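Local coordinates for acetaldehyde dehydrogenase (Acetylating) (Geobacillus thermoglucosidasius, PDB 5J78), which catalyses the reversible, NAD-dependent oxidation of acetaldehyde with coenzyme A to acetyl-CoA, at residues S56-I61 against K156-I161; V62-N67 against E185-P190; E276-V281 against Q384-V389; Y371-M376 against S380-K385; R75-A80 against L94-A99. One frame throughout, in Å; residues are numbered along the deposited sequence. Where two conformers were deposited one is given.

Contact 1. Residues S56-I61 against K156-I161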
# COMPACT_ATOMS: atom_id res chain seq x y z
N SER A 56 32.94 -27.68 -18.04
CA SER A 56 33.97 -28.27 -17.18
C SER A 56 34.46 -27.26 -16.14
O SER A 56 34.77 -27.64 -15.01
CB SER A 56 35.13 -28.80 -18.02
OG SER A 56 36.38 -28.45 -17.45
N GLU A 57 34.51 -25.99 -16.50
CA GLU A 57 34.94 -24.94 -15.58
C GLU A 57 33.88 -24.74 -14.51
O GLU A 57 34.20 -24.62 -13.32
CB GLU A 57 35.23 -23.64 -16.32
CG GLU A 57 36.48 -23.69 -17.18
CD GLU A 57 36.59 -22.53 -18.15
OE1 GLU A 57 35.55 -21.95 -18.55
OE2 GLU A 57 37.73 -22.18 -18.53
N ILE A 58 32.62 -24.72 -14.94
CA ILE A 58 31.50 -24.69 -14.00
C ILE A 58 31.54 -25.91 -13.09
O ILE A 58 31.41 -25.77 -11.87
CB ILE A 58 30.12 -24.64 -14.74
CG1 ILE A 58 29.99 -23.33 -15.55
CG2 ILE A 58 28.94 -24.80 -13.76
CD1 ILE A 58 29.81 -22.08 -14.72
N ASP A 59 31.70 -27.10 -13.66
CA ASP A 59 31.65 -28.31 -12.86
C ASP A 59 32.79 -28.38 -11.83
O ASP A 59 32.59 -28.88 -10.73
CB ASP A 59 31.68 -29.56 -13.74
CG ASP A 59 30.37 -29.76 -14.52
OD1 ASP A 59 29.36 -29.07 -14.24
OD2 ASP A 59 30.34 -30.65 -15.38
N LYS A 60 33.97 -27.86 -12.17
CA LYS A 60 35.07 -27.78 -11.20
C LYS A 60 34.71 -26.88 -10.01
O LYS A 60 35.01 -27.21 -8.86
CB LYS A 60 36.35 -27.27 -11.87
CG LYS A 60 37.07 -28.32 -12.69
CD LYS A 60 38.26 -27.73 -13.43
CE LYS A 60 38.85 -28.72 -14.45
NZ LYS A 60 39.63 -29.84 -13.82
N ILE A 61 34.09 -25.73 -10.29
CA ILE A 61 33.63 -24.83 -9.24
C ILE A 61 32.61 -25.54 -8.33
O ILE A 61 32.74 -25.51 -7.10
CB ILE A 61 33.01 -23.55 -9.83
CG1 ILE A 61 34.13 -22.76 -10.54
CG2 ILE A 61 32.32 -22.70 -8.72
CD1 ILE A 61 33.67 -21.66 -11.45
N LYS A 156 25.66 -24.23 -10.36
CA LYS A 156 25.66 -25.24 -11.41
C LYS A 156 24.84 -24.76 -12.63
O LYS A 156 25.20 -25.06 -13.77
CB LYS A 156 25.13 -26.56 -10.87
CG LYS A 156 24.88 -27.67 -11.89
CD LYS A 156 26.15 -28.24 -12.48
CE LYS A 156 25.82 -29.06 -13.73
NZ LYS A 156 26.92 -29.97 -14.18
N ALA A 157 23.77 -24.01 -12.39
CA ALA A 157 22.95 -23.46 -13.49
C ALA A 157 23.47 -22.11 -13.99
O ALA A 157 22.85 -21.47 -14.87
CB ALA A 157 21.50 -23.34 -13.06
N ARG A 158 24.60 -21.69 -13.42
CA ARG A 158 25.39 -20.53 -13.85
C ARG A 158 24.82 -19.19 -13.41
O ARG A 158 24.96 -18.18 -14.09
CB ARG A 158 25.58 -20.55 -15.37
CG ARG A 158 26.24 -21.84 -15.89
CD ARG A 158 25.77 -22.21 -17.28
NE ARG A 158 26.32 -21.31 -18.28
CZ ARG A 158 25.73 -20.98 -19.42
NH1 ARG A 158 24.54 -21.46 -19.74
NH2 ARG A 158 26.33 -20.15 -20.25
N ASN A 159 24.22 -19.20 -12.23
CA ASN A 159 23.70 -18.00 -11.59
C ASN A 159 24.59 -17.47 -10.47
O ASN A 159 25.43 -18.21 -9.94
CB ASN A 159 22.31 -18.30 -11.02
CG ASN A 159 21.40 -18.91 -12.04
OD1 ASN A 159 20.97 -18.24 -12.99
ND2 ASN A 159 21.13 -20.20 -11.90
N ALA A 160 24.38 -16.21 -10.11
CA ALA A 160 24.83 -15.66 -8.83
C ALA A 160 23.70 -15.86 -7.83
O ALA A 160 22.56 -16.06 -8.23
CB ALA A 160 25.21 -14.17 -8.94
N ILE A 161 23.99 -15.82 -6.54
CA ILE A 161 22.94 -15.97 -5.53
C ILE A 161 23.24 -15.07 -4.34
O ILE A 161 24.40 -14.99 -3.90
CB ILE A 161 22.74 -17.44 -5.08
CG1 ILE A 161 21.62 -17.53 -4.05
CG2 ILE A 161 24.02 -18.04 -4.52
CD1 ILE A 161 20.91 -18.87 -4.05
O HOH W 1 28.03 -31.64 -16.56

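Contact 2. Residues V62-N67 against E185-P190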
# COMPACT_ATOMS: atom_id res chain seq x y z
N VAL A 62 31.63 -26.22 -8.92
CA VAL A 62 30.58 -26.87 -8.12
C VAL A 62 31.19 -27.96 -7.22
O VAL A 62 30.80 -28.14 -6.05
CB VAL A 62 29.49 -27.46 -9.02
CG1 VAL A 62 28.48 -28.26 -8.21
CG2 VAL A 62 28.76 -26.33 -9.83
N GLU A 63 32.16 -28.69 -7.78
CA GLU A 63 32.80 -29.78 -7.08
C GLU A 63 33.59 -29.26 -5.87
O GLU A 63 33.50 -29.82 -4.78
CB GLU A 63 33.73 -30.54 -8.02
CG GLU A 63 34.60 -31.57 -7.31
CD GLU A 63 35.50 -32.30 -8.26
OE1 GLU A 63 36.26 -31.63 -9.01
OE2 GLU A 63 35.44 -33.55 -8.28
N SER A 64 34.34 -28.17 -6.07
CA SER A 64 35.10 -27.54 -5.00
C SER A 64 34.17 -27.05 -3.90
O SER A 64 34.47 -27.18 -2.72
CB SER A 64 35.93 -26.38 -5.56
OG SER A 64 36.56 -25.66 -4.51
N MET A 65 33.03 -26.47 -4.28
CA MET A 65 32.03 -26.03 -3.30
C MET A 65 31.54 -27.23 -2.49
O MET A 65 31.48 -27.19 -1.26
CB MET A 65 30.85 -25.33 -3.98
CG MET A 65 31.16 -23.98 -4.58
SD MET A 65 29.84 -23.41 -5.73
CE MET A 65 28.47 -23.27 -4.60
N ALA A 66 31.20 -28.32 -3.19
CA ALA A 66 30.71 -29.51 -2.51
C ALA A 66 31.74 -30.05 -1.52
O ALA A 66 31.40 -30.50 -0.42
CB ALA A 66 30.34 -30.58 -3.50
N ASN A 67 33.01 -30.01 -1.93
CA ASN A 67 34.08 -30.55 -1.10
C ASN A 67 34.22 -29.75 0.17
O ASN A 67 34.39 -30.30 1.25
CB ASN A 67 35.42 -30.57 -1.85
CG ASN A 67 35.51 -31.69 -2.87
OD1 ASN A 67 34.84 -32.72 -2.73
ND2 ASN A 67 36.34 -31.50 -3.89
N GLU A 185 35.72 -19.55 -5.39
CA GLU A 185 36.85 -18.73 -5.82
C GLU A 185 38.13 -19.55 -6.04
O GLU A 185 38.83 -19.37 -7.04
CB GLU A 185 37.13 -17.63 -4.80
CG GLU A 185 36.38 -16.36 -5.09
CD GLU A 185 36.81 -15.19 -4.23
OE1 GLU A 185 38.02 -14.84 -4.25
OE2 GLU A 185 35.95 -14.62 -3.53
N ARG A 186 38.41 -20.44 -5.11
CA ARG A 186 39.57 -21.33 -5.21
C ARG A 186 39.61 -22.08 -6.54
O ARG A 186 40.69 -22.33 -7.08
CB ARG A 186 39.55 -22.34 -4.07
CG ARG A 186 40.63 -22.16 -3.02
CD ARG A 186 40.59 -23.29 -1.98
NE ARG A 186 39.57 -23.04 -0.96
CZ ARG A 186 38.62 -23.89 -0.58
NH1 ARG A 186 38.51 -25.11 -1.12
NH2 ARG A 186 37.77 -23.52 0.35
N ALA A 187 38.45 -22.45 -7.06
CA ALA A 187 38.39 -23.18 -8.32
C ALA A 187 38.11 -22.27 -9.54
O ALA A 187 37.75 -22.77 -10.60
CB ALA A 187 37.36 -24.26 -8.23
N GLY A 188 38.25 -20.97 -9.37
CA GLY A 188 38.18 -20.04 -10.50
C GLY A 188 36.99 -19.10 -10.55
O GLY A 188 36.92 -18.21 -11.42
N ALA A 189 36.03 -19.26 -9.65
CA ALA A 189 34.84 -18.41 -9.68
C ALA A 189 35.22 -16.95 -9.42
O ALA A 189 36.23 -16.67 -8.76
CB ALA A 189 33.82 -18.89 -8.66
N PRO A 190 34.43 -16.00 -9.95
CA PRO A 190 34.62 -14.57 -9.66
C PRO A 190 34.19 -14.16 -8.24
O PRO A 190 33.28 -14.77 -7.66
CB PRO A 190 33.72 -13.89 -10.70
CG PRO A 190 32.65 -14.88 -10.92
CD PRO A 190 33.34 -16.20 -10.92
O HOH W 2 37.13 -27.24 -1.57

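Contact 3. Residues E276-V281 against Q384-V389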
# COMPACT_ATOMS: atom_id res chain seq x y z
N GLU A 276 7.39 -36.59 10.47
CA GLU A 276 6.09 -37.11 10.90
C GLU A 276 5.50 -36.23 11.99
O GLU A 276 6.24 -35.71 12.81
CB GLU A 276 6.24 -38.54 11.39
CG GLU A 276 6.71 -39.50 10.32
CD GLU A 276 8.23 -39.59 10.16
OE1 GLU A 276 8.97 -38.70 10.62
OE2 GLU A 276 8.67 -40.58 9.52
N GLN A 277 4.18 -36.03 11.98
CA GLN A 277 3.50 -35.26 13.04
C GLN A 277 2.37 -36.05 13.72
O GLN A 277 2.03 -35.78 14.88
CB GLN A 277 2.94 -33.97 12.48
CG GLN A 277 4.00 -33.07 11.89
CD GLN A 277 5.00 -32.57 12.92
OE1 GLN A 277 4.72 -32.56 14.12
NE2 GLN A 277 6.16 -32.12 12.44
N ALA A 278 1.81 -37.02 13.02
CA ALA A 278 0.71 -37.81 13.56
C ALA A 278 0.77 -39.19 12.96
O ALA A 278 1.03 -39.34 11.77
CB ALA A 278 -0.64 -37.15 13.27
N LEU A 279 0.59 -40.21 13.80
CA LEU A 279 0.49 -41.57 13.31
C LEU A 279 -0.98 -41.96 13.32
O LEU A 279 -1.71 -41.63 14.25
CB LEU A 279 1.29 -42.55 14.16
CG LEU A 279 2.79 -42.30 14.29
CD1 LEU A 279 3.38 -43.44 15.13
CD2 LEU A 279 3.45 -42.22 12.93
N LEU A 280 -1.40 -42.64 12.26
CA LEU A 280 -2.74 -43.20 12.15
C LEU A 280 -2.57 -44.71 12.14
O LEU A 280 -1.89 -45.24 11.27
CB LEU A 280 -3.44 -42.71 10.87
CG LEU A 280 -3.13 -41.27 10.44
CD1 LEU A 280 -3.78 -41.01 9.11
CD2 LEU A 280 -3.60 -40.25 11.47
N VAL A 281 -3.14 -45.40 13.13
CA VAL A 281 -2.82 -46.82 13.33
C VAL A 281 -4.06 -47.71 13.35
O VAL A 281 -5.06 -47.42 14.03
CB VAL A 281 -2.01 -47.01 14.64
CG1 VAL A 281 -1.61 -48.46 14.84
CG2 VAL A 281 -0.78 -46.13 14.59
N GLN A 384 -6.65 -36.49 5.57
CA GLN A 384 -7.14 -35.32 4.83
C GLN A 384 -7.33 -34.15 5.78
O GLN A 384 -6.89 -33.03 5.48
CB GLN A 384 -8.44 -35.67 4.07
CG GLN A 384 -9.06 -34.50 3.36
CD GLN A 384 -8.18 -33.97 2.24
OE1 GLN A 384 -7.36 -34.70 1.67
NE2 GLN A 384 -8.35 -32.69 1.93
N LYS A 385 -7.92 -34.41 6.94
CA LYS A 385 -8.14 -33.36 7.96
C LYS A 385 -6.85 -32.78 8.56
O LYS A 385 -6.76 -31.59 8.83
CB LYS A 385 -9.00 -33.91 9.09
CG LYS A 385 -10.48 -34.08 8.78
CD LYS A 385 -11.29 -34.09 10.08
CE LYS A 385 -12.74 -34.49 9.87
NZ LYS A 385 -12.88 -35.96 9.65
N LEU A 386 -5.87 -33.65 8.81
CA LEU A 386 -4.57 -33.21 9.31
C LEU A 386 -3.84 -32.32 8.28
O LEU A 386 -3.26 -31.30 8.65
CB LEU A 386 -3.74 -34.44 9.68
CG LEU A 386 -4.33 -35.14 10.92
CD1 LEU A 386 -3.99 -36.62 10.99
CD2 LEU A 386 -3.90 -34.43 12.18
N LEU A 387 -3.89 -32.69 7.00
CA LEU A 387 -3.25 -31.89 5.96
C LEU A 387 -3.88 -30.50 5.91
O LEU A 387 -3.19 -29.51 5.74
CB LEU A 387 -3.34 -32.58 4.62
CG LEU A 387 -2.49 -33.84 4.54
CD1 LEU A 387 -2.83 -34.57 3.27
CD2 LEU A 387 -0.98 -33.54 4.63
N GLU A 388 -5.19 -30.44 6.11
CA GLU A 388 -5.88 -29.16 6.10
C GLU A 388 -5.48 -28.27 7.27
O GLU A 388 -5.63 -27.05 7.18
CB GLU A 388 -7.39 -29.42 6.08
CG GLU A 388 -7.80 -30.05 4.76
CD GLU A 388 -9.24 -30.49 4.68
OE1 GLU A 388 -9.88 -30.72 5.74
OE2 GLU A 388 -9.74 -30.62 3.54
N VAL A 389 -4.93 -28.84 8.34
CA VAL A 389 -4.34 -28.01 9.40
C VAL A 389 -2.86 -27.69 9.10
O VAL A 389 -1.97 -28.00 9.89
CB VAL A 389 -4.42 -28.71 10.81
CG1 VAL A 389 -4.13 -27.71 11.92
CG2 VAL A 389 -5.78 -29.31 11.04

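Contact 4. Residues Y371-M376 against S380-K385. Unlike the reference sequence in segment 371-376: Ile-372 (reference Thr).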
# COMPACT_ATOMS: atom_id res chain seq x y z
N TYR A 371 -3.23 -41.60 16.52
CA TYR A 371 -4.65 -41.79 16.22
C TYR A 371 -4.91 -43.25 15.90
O TYR A 371 -4.18 -43.87 15.11
CB TYR A 371 -5.11 -40.93 15.04
CG TYR A 371 -5.10 -39.44 15.27
CD1 TYR A 371 -3.95 -38.69 15.07
CD2 TYR A 371 -6.26 -38.77 15.64
CE1 TYR A 371 -3.94 -37.31 15.26
CE2 TYR A 371 -6.26 -37.40 15.83
CZ TYR A 371 -5.10 -36.67 15.64
OH TYR A 371 -5.09 -35.31 15.84
N ILE A 372 -5.97 -43.76 16.50
CA ILE A 372 -6.47 -45.11 16.22
C ILE A 372 -7.52 -45.06 15.12
O ILE A 372 -8.43 -44.24 15.18
CB ILE A 372 -7.15 -45.76 17.47
CG1 ILE A 372 -6.52 -45.28 18.78
CG2 ILE A 372 -7.11 -47.29 17.36
CD1 ILE A 372 -5.16 -45.75 18.99
N VAL A 373 -7.42 -45.95 14.15
CA VAL A 373 -8.39 -45.97 13.06
C VAL A 373 -8.80 -47.40 12.80
O VAL A 373 -8.05 -48.32 13.12
CB VAL A 373 -7.84 -45.34 11.76
CG1 VAL A 373 -7.32 -43.95 12.04
CG2 VAL A 373 -6.75 -46.22 11.13
N LYS A 374 -9.99 -47.58 12.23
CA LYS A 374 -10.52 -48.93 11.99
C LYS A 374 -9.92 -49.54 10.73
O LYS A 374 -9.58 -50.73 10.70
CB LYS A 374 -12.04 -48.89 11.90
CG LYS A 374 -12.77 -49.01 13.24
CD LYS A 374 -13.29 -47.66 13.75
CE LYS A 374 -14.34 -47.06 12.80
NZ LYS A 374 -15.25 -46.09 13.49
N GLY A 375 -9.77 -48.71 9.70
CA GLY A 375 -9.12 -49.15 8.47
C GLY A 375 -8.61 -48.00 7.62
O GLY A 375 -8.54 -46.85 8.07
N MET A 376 -8.26 -48.33 6.39
CA MET A 376 -7.74 -47.40 5.39
C MET A 376 -8.65 -46.22 5.10
O MET A 376 -8.17 -45.09 4.93
CB MET A 376 -7.49 -48.16 4.10
CG MET A 376 -7.55 -47.32 2.84
SD MET A 376 -6.94 -48.26 1.43
CE MET A 376 -8.09 -49.64 1.32
N SER A 380 -7.71 -42.35 5.64
CA SER A 380 -7.72 -41.30 4.62
C SER A 380 -8.46 -40.04 5.04
O SER A 380 -8.00 -38.93 4.79
CB SER A 380 -8.36 -41.83 3.34
OG SER A 380 -7.55 -42.83 2.75
N GLU A 381 -9.60 -40.21 5.69
CA GLU A 381 -10.38 -39.07 6.16
C GLU A 381 -9.62 -38.26 7.22
O GLU A 381 -9.69 -37.03 7.23
CB GLU A 381 -11.73 -39.55 6.70
CG GLU A 381 -12.59 -40.26 5.63
CD GLU A 381 -13.75 -41.07 6.22
OE1 GLU A 381 -14.65 -41.46 5.44
OE2 GLU A 381 -13.76 -41.31 7.45
N LEU A 382 -8.89 -38.94 8.11
CA LEU A 382 -8.08 -38.24 9.12
C LEU A 382 -6.85 -37.57 8.49
O LEU A 382 -6.52 -36.43 8.80
CB LEU A 382 -7.61 -39.21 10.22
CG LEU A 382 -8.54 -39.48 11.40
CD1 LEU A 382 -7.88 -40.51 12.27
CD2 LEU A 382 -8.86 -38.22 12.18
N ALA A 383 -6.16 -38.31 7.63
CA ALA A 383 -5.04 -37.76 6.88
C ALA A 383 -5.48 -36.46 6.19
O ALA A 383 -4.79 -35.44 6.25
CB ALA A 383 -4.53 -38.76 5.85
N GLN A 384 -6.65 -36.49 5.57
CA GLN A 384 -7.14 -35.32 4.83
C GLN A 384 -7.33 -34.15 5.78
O GLN A 384 -6.89 -33.03 5.48
CB GLN A 384 -8.44 -35.67 4.07
CG GLN A 384 -9.06 -34.50 3.36
CD GLN A 384 -8.18 -33.97 2.24
OE1 GLN A 384 -7.36 -34.70 1.67
NE2 GLN A 384 -8.35 -32.69 1.93
N LYS A 385 -7.92 -34.41 6.94
CA LYS A 385 -8.14 -33.36 7.96
C LYS A 385 -6.85 -32.78 8.56
O LYS A 385 -6.76 -31.59 8.83
CB LYS A 385 -9.00 -33.91 9.09
CG LYS A 385 -10.48 -34.08 8.78
CD LYS A 385 -11.29 -34.09 10.08
CE LYS A 385 -12.74 -34.49 9.87
NZ LYS A 385 -12.88 -35.96 9.65

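Contact 5. Residues R75-A80 against L94-A99. With ACT (acetate ion), chain I.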
# COMPACT_ATOMS: atom_id res chain seq x y z
N ARG A 75 31.43 -28.11 11.58
CA ARG A 75 31.60 -26.77 12.12
C ARG A 75 30.36 -25.90 11.89
O ARG A 75 29.93 -25.17 12.78
CB ARG A 75 32.85 -26.10 11.54
CG ARG A 75 34.14 -26.46 12.31
CD ARG A 75 35.37 -25.75 11.80
NE ARG A 75 35.87 -26.36 10.58
CZ ARG A 75 36.54 -27.50 10.54
NH1 ARG A 75 36.82 -28.17 11.65
NH2 ARG A 75 36.94 -27.97 9.37
N LEU A 76 29.77 -26.00 10.70
CA LEU A 76 28.51 -25.32 10.43
C LEU A 76 27.41 -25.88 11.31
O LEU A 76 26.57 -25.13 11.83
CB LEU A 76 28.11 -25.43 8.96
CG LEU A 76 29.07 -24.73 7.99
CD1 LEU A 76 28.79 -25.08 6.52
CD2 LEU A 76 28.97 -23.23 8.17
N ALA A 77 27.37 -27.20 11.46
CA ALA A 77 26.37 -27.80 12.32
C ALA A 77 26.42 -27.16 13.72
O ALA A 77 25.39 -26.76 14.27
CB ALA A 77 26.57 -29.32 12.41
N ALA A 78 27.63 -27.03 14.27
CA ALA A 78 27.82 -26.52 15.64
C ALA A 78 27.37 -25.07 15.76
O ALA A 78 26.68 -24.70 16.70
CB ALA A 78 29.29 -26.67 16.07
N MET A 79 27.77 -24.25 14.80
CA MET A 79 27.31 -22.86 14.78
C MET A 79 25.78 -22.76 14.78
O MET A 79 25.20 -21.93 15.48
CB MET A 79 27.87 -22.12 13.57
CG MET A 79 29.35 -21.81 13.65
SD MET A 79 29.93 -20.91 12.19
CE MET A 79 29.20 -19.32 12.54
N ALA A 80 25.12 -23.63 14.02
CA ALA A 80 23.67 -23.53 13.86
C ALA A 80 22.95 -23.95 15.15
O ALA A 80 21.99 -23.29 15.58
CB ALA A 80 23.21 -24.37 12.66
N LEU A 94 24.90 -34.36 9.57
CA LEU A 94 24.33 -35.25 8.56
C LEU A 94 23.50 -34.47 7.55
O LEU A 94 23.55 -34.74 6.35
CB LEU A 94 23.45 -36.30 9.22
CG LEU A 94 24.18 -37.39 10.00
CD1 LEU A 94 23.19 -38.29 10.73
CD2 LEU A 94 25.07 -38.21 9.07
N LYS A 95 22.72 -33.52 8.04
CA LYS A 95 21.94 -32.64 7.19
C LYS A 95 22.85 -31.87 6.22
O LYS A 95 22.55 -31.79 5.03
CB LYS A 95 21.10 -31.68 8.05
CG LYS A 95 19.91 -31.07 7.32
CD LYS A 95 19.22 -29.96 8.10
CE LYS A 95 18.69 -30.41 9.47
NZ LYS A 95 18.12 -29.20 10.18
N ASN A 96 23.98 -31.34 6.70
CA ASN A 96 24.90 -30.63 5.82
C ASN A 96 25.53 -31.56 4.79
O ASN A 96 25.78 -31.16 3.65
CB ASN A 96 26.01 -29.92 6.61
CG ASN A 96 25.51 -28.70 7.37
OD1 ASN A 96 24.55 -28.05 6.96
ND2 ASN A 96 26.17 -28.37 8.47
N LEU A 97 25.78 -32.80 5.21
CA LEU A 97 26.39 -33.80 4.35
C LEU A 97 25.40 -34.26 3.28
O LEU A 97 25.79 -34.64 2.18
CB LEU A 97 26.90 -34.99 5.17
CG LEU A 97 28.16 -34.76 6.02
CD1 LEU A 97 28.42 -35.97 6.86
CD2 LEU A 97 29.36 -34.44 5.12
N PHE A 98 24.11 -34.21 3.62
CA PHE A 98 23.07 -34.51 2.65
C PHE A 98 23.15 -33.47 1.53
O PHE A 98 23.09 -33.81 0.34
CB PHE A 98 21.67 -34.52 3.30
CG PHE A 98 20.54 -34.54 2.31
CD1 PHE A 98 20.16 -35.72 1.69
CD2 PHE A 98 19.87 -33.37 1.97
CE1 PHE A 98 19.11 -35.73 0.73
CE2 PHE A 98 18.84 -33.37 1.02
CZ PHE A 98 18.47 -34.56 0.41
N ALA A 99 23.34 -32.21 1.89
CA ALA A 99 23.44 -31.17 0.87
C ALA A 99 24.74 -31.30 0.12
O ALA A 99 24.79 -31.11 -1.10
CB ALA A 99 23.32 -29.81 1.48
C ACT I . 21.17 -27.28 9.41
O ACT I . 20.20 -27.39 10.19
OXT ACT I . 20.94 -26.83 8.30
CH3 ACT I . 22.54 -27.73 9.78

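Contact 1. Residues S56-I61 against K156-I161
A charged pair and a small apolar patch join Ile-58 and Asp-59, near the start of helix 55-84, to Lys-156 and Arg-158, where helix 143-156 ends in a largely buried place. Lys-156 NZ lies 2.6 Å from Asp-59 OD1, a salt bridge made on the syn side of the carboxylate but 29° out of its plane. A lysine suits the site because its chain can reach so far: with CG anti to the backbone N (chi1 172°) and one bend at chi2, it carries the ammonium across to the other helix. NZ also gives a hydrogen bond to Lys-108 O, and a water 2.8 Å from Asp-59 OD2 accepts a weak one from it. Arg-158, at positive phi (79°), closes helix 143-156 in a Schellman motif and leads into strand 160-165 of a mixed sheet, probably the family's coenzyme-binding domain. Putting an alanine at Asp-59 would probably leave the Lys-156 ammonium without its counter-charge. Ile-58 fills the apolar side: CD1 meets Arg-158 CG at 3.8 Å, the two side chains crossing at about a right angle, while CG2 lies 3.7 Å from Lys-156 O. The Arg-158 guanidinium itself turns to Glu-51 O.

Contact 2. Residues V62-N67 against E185-P190
The guanidinium of Arg-186 meets helix 55-84 chiefly by its edge: a water lies in its plane, 2.6 Å from NH1, and hands the link on by donating to Ser-64 O at 2.9 Å. Ser-64 OG stands obliquely to the same group, 3.9 Å from NH1. This is a surface contact at the C-terminal end of helix 170-186, which closes in a Schellman motif with Gly-188 as its C-prime residue. Glycine fits there because, at phi 112°, a CB would be jammed against the preceding carbonyl oxygen. Arginine is apt at this solvent-facing position, since its long chain runs straight through chi2 and then bends at chi3 (-83°), bringing NH1 round to the water. Ser-64 serves two ends. Its hydroxyl, placed anti to the backbone N (chi1 174°), is hydrogen-bonded to Ala-183 O in the last turns of helix 170-186, so one helix holds the other through a side chain as well as through water. Small residues let the two backbones come near, with the CA atoms of Ser-64 and Ala-187 6.4 Å apart. Between them the Ala-187 methyl carbon CB rests 3.7 Å from Ser-64 CB.

Contact 3. Residues E276-V281 against Q384-V389
Ala-278 and Leu-280 belong to an extended strand that packs against the helix carrying Leu-386, and the nearest CA atoms, those of Ala-278 and Leu-386, are 8.2 Å apart, so that side chains alone bridge the gap. The contact is apolar and centres on one methyl group. Leu-386 CD1 touches Leu-280 CD2 at 3.7 Å and Ala-278 CB at 4.1 Å, both normal van der Waals distances. The two leucines run antiparallel, flank to flank. Ala-278 and Leu-280, two residues apart on the strand, present their side chains to the same face of the sheet, whereas Leu-279 between them turns to the other face. The pairing suits the site: a short alanine gives the leucine of the helix room to approach, and the branched Leu-280 covers its flank. In Leu-386, chi1 (-69°) and chi2 (154°) together direct CD1 at the strand. On the helix itself, Gln-384 NE2 gives a hydrogen bond of 3.0 Å to Glu-388 OE2, one turn on. The carboxylate oxygen lies in the amide plane of Gln-384, while the donor stands above the carboxylate plane. The parallel sheet probably belongs to the family's catalytic domain: the strand begins about three residues after Cys-273, found as 3-sulfinoalanine in this crystal and probably the family's nucleophilic cysteine. Strand 276-282 lies inside that sheet between strands 367-373 and 244-248, and helix 376-388 packs on this face of it, Leu-386 also touching Tyr-371 on one neighbour and Pro-245 on the other.

Contact 4. Residues Y371-M376 against S380-K385
Leu-382 sets one methyl, CD1, against two residues of the strand before its helix: Val-373 CG1 at 3.5 Å, tighter than usual for carbons, and Tyr-371 CB at 3.9 Å. The pieces are the strand, turn and helix that open a beta-alpha-beta crossover, helix 376-388 leading from strand 367-373 toward strand 395-399 of the same parallel sheet. Val-373 and Leu-382 lie alongside one another, pointing opposite ways, while the methyl comes up to the Tyr-371 ring obliquely, 4.1 Å from its CD2. Valine and leucine are natural choices here, since a beta-branched residue suits an extended strand and leucine suits a helix facing it. Behind this layer, Tyr-371 is held at its far end by a hydrogen bond between its OH and Glu-352 O, and its backbone pairs with strand 276-282. Gly-375 occupies the N-cap position, and ahead of it Lys-374 N is hydrogen-bonded to Glu-378 OE2. In the first turn, Ser-380 N reaches Met-376 O at 2.9 Å, the ordinary helical bond, with an N-H...O angle of 152°. Serine adds a second donor: with OG beside its own backbone N (chi1 -67°), the hydroxyl can fold back onto the same carbonyl. OG is also hydrogen-bonded to Lys-413 NZ, so this side chain ties the helix start to a neighbouring loop. Met-376 O is thus gripped from opposite faces of its carbonyl plane, by the backbone N on one and by the hydroxyl on the other, Ser-380 OG lying 3.2 Å from Met-376 O.

Contact 5. Residues R75-A80 against L94-A99
Asn-96 spans the gap from helix 89-107 to Leu-76 and Ala-77 of helix 55-84, and its path can be traced outward. From CB, pointing at the other helix, the chain goes to CG, set anti to the carbonyl carbon (chi1 -72°). Asn-96 CG lies 3.9 Å from the methyl carbon CH3 of a bound acetate. There it forks. OD1 lies 3.5 Å from the same acetate CH3 and is hydrogen-bonded to Thr-144 OG1. ND2 heads the other way, 3.6 Å from Leu-76 CB, and 3.4 Å from Ala-77 N, a packing contact between two donors. Its hydrogen bond goes to Ala-73 O, one turn back. An asparagine suits this buried place, having a donor for one helix and an acceptor for another neighbour on a short stem, while the small Ala-77 lets the helices approach.

Beside it, Lys-95 NZ gives a 2.8 Å hydrogen bond to acetate O, after a bend at chi3 (-60°), and also meets Asp-268 in a salt bridge and Asn-142 OD1. A methionine in place of Lys-95 would probably leave Asp-268 without this counter-charge and the acetate short of one donor. Ser-145 OG and Lys-92 NZ bind the acetate too. Two consecutive helices, joined by a short loop, thus pack through small and amide side chains beside a polar recess lined by lysines and a serine, which here holds an acetate probably from the crystallisation liquor.

Contacts 1, 2 and 5 all draw on helix 55-84. Contacts 1 and 2 adjoin, their centres 8 Å apart, and Ile-61 packs on Ala-187 between them, yet contact 1 is buried and carries a salt bridge, whereas contact 2 lies at the surface and leans on water. Contact 5, about 22 Å from contact 1 between centres, is buried again, and polar in another way: the amide of Asn-96 joins the two helices, with a lysine and acetate beside it. Contacts 3 and 4, across the chain's centre from contacts 1 and 2, share helix 376-388 and neighbouring strands of one parallel sheet. Contact 3 is buried and wholly apolar between its segments; contact 4, partly buried, adds the hydrogen bonds of a helix start.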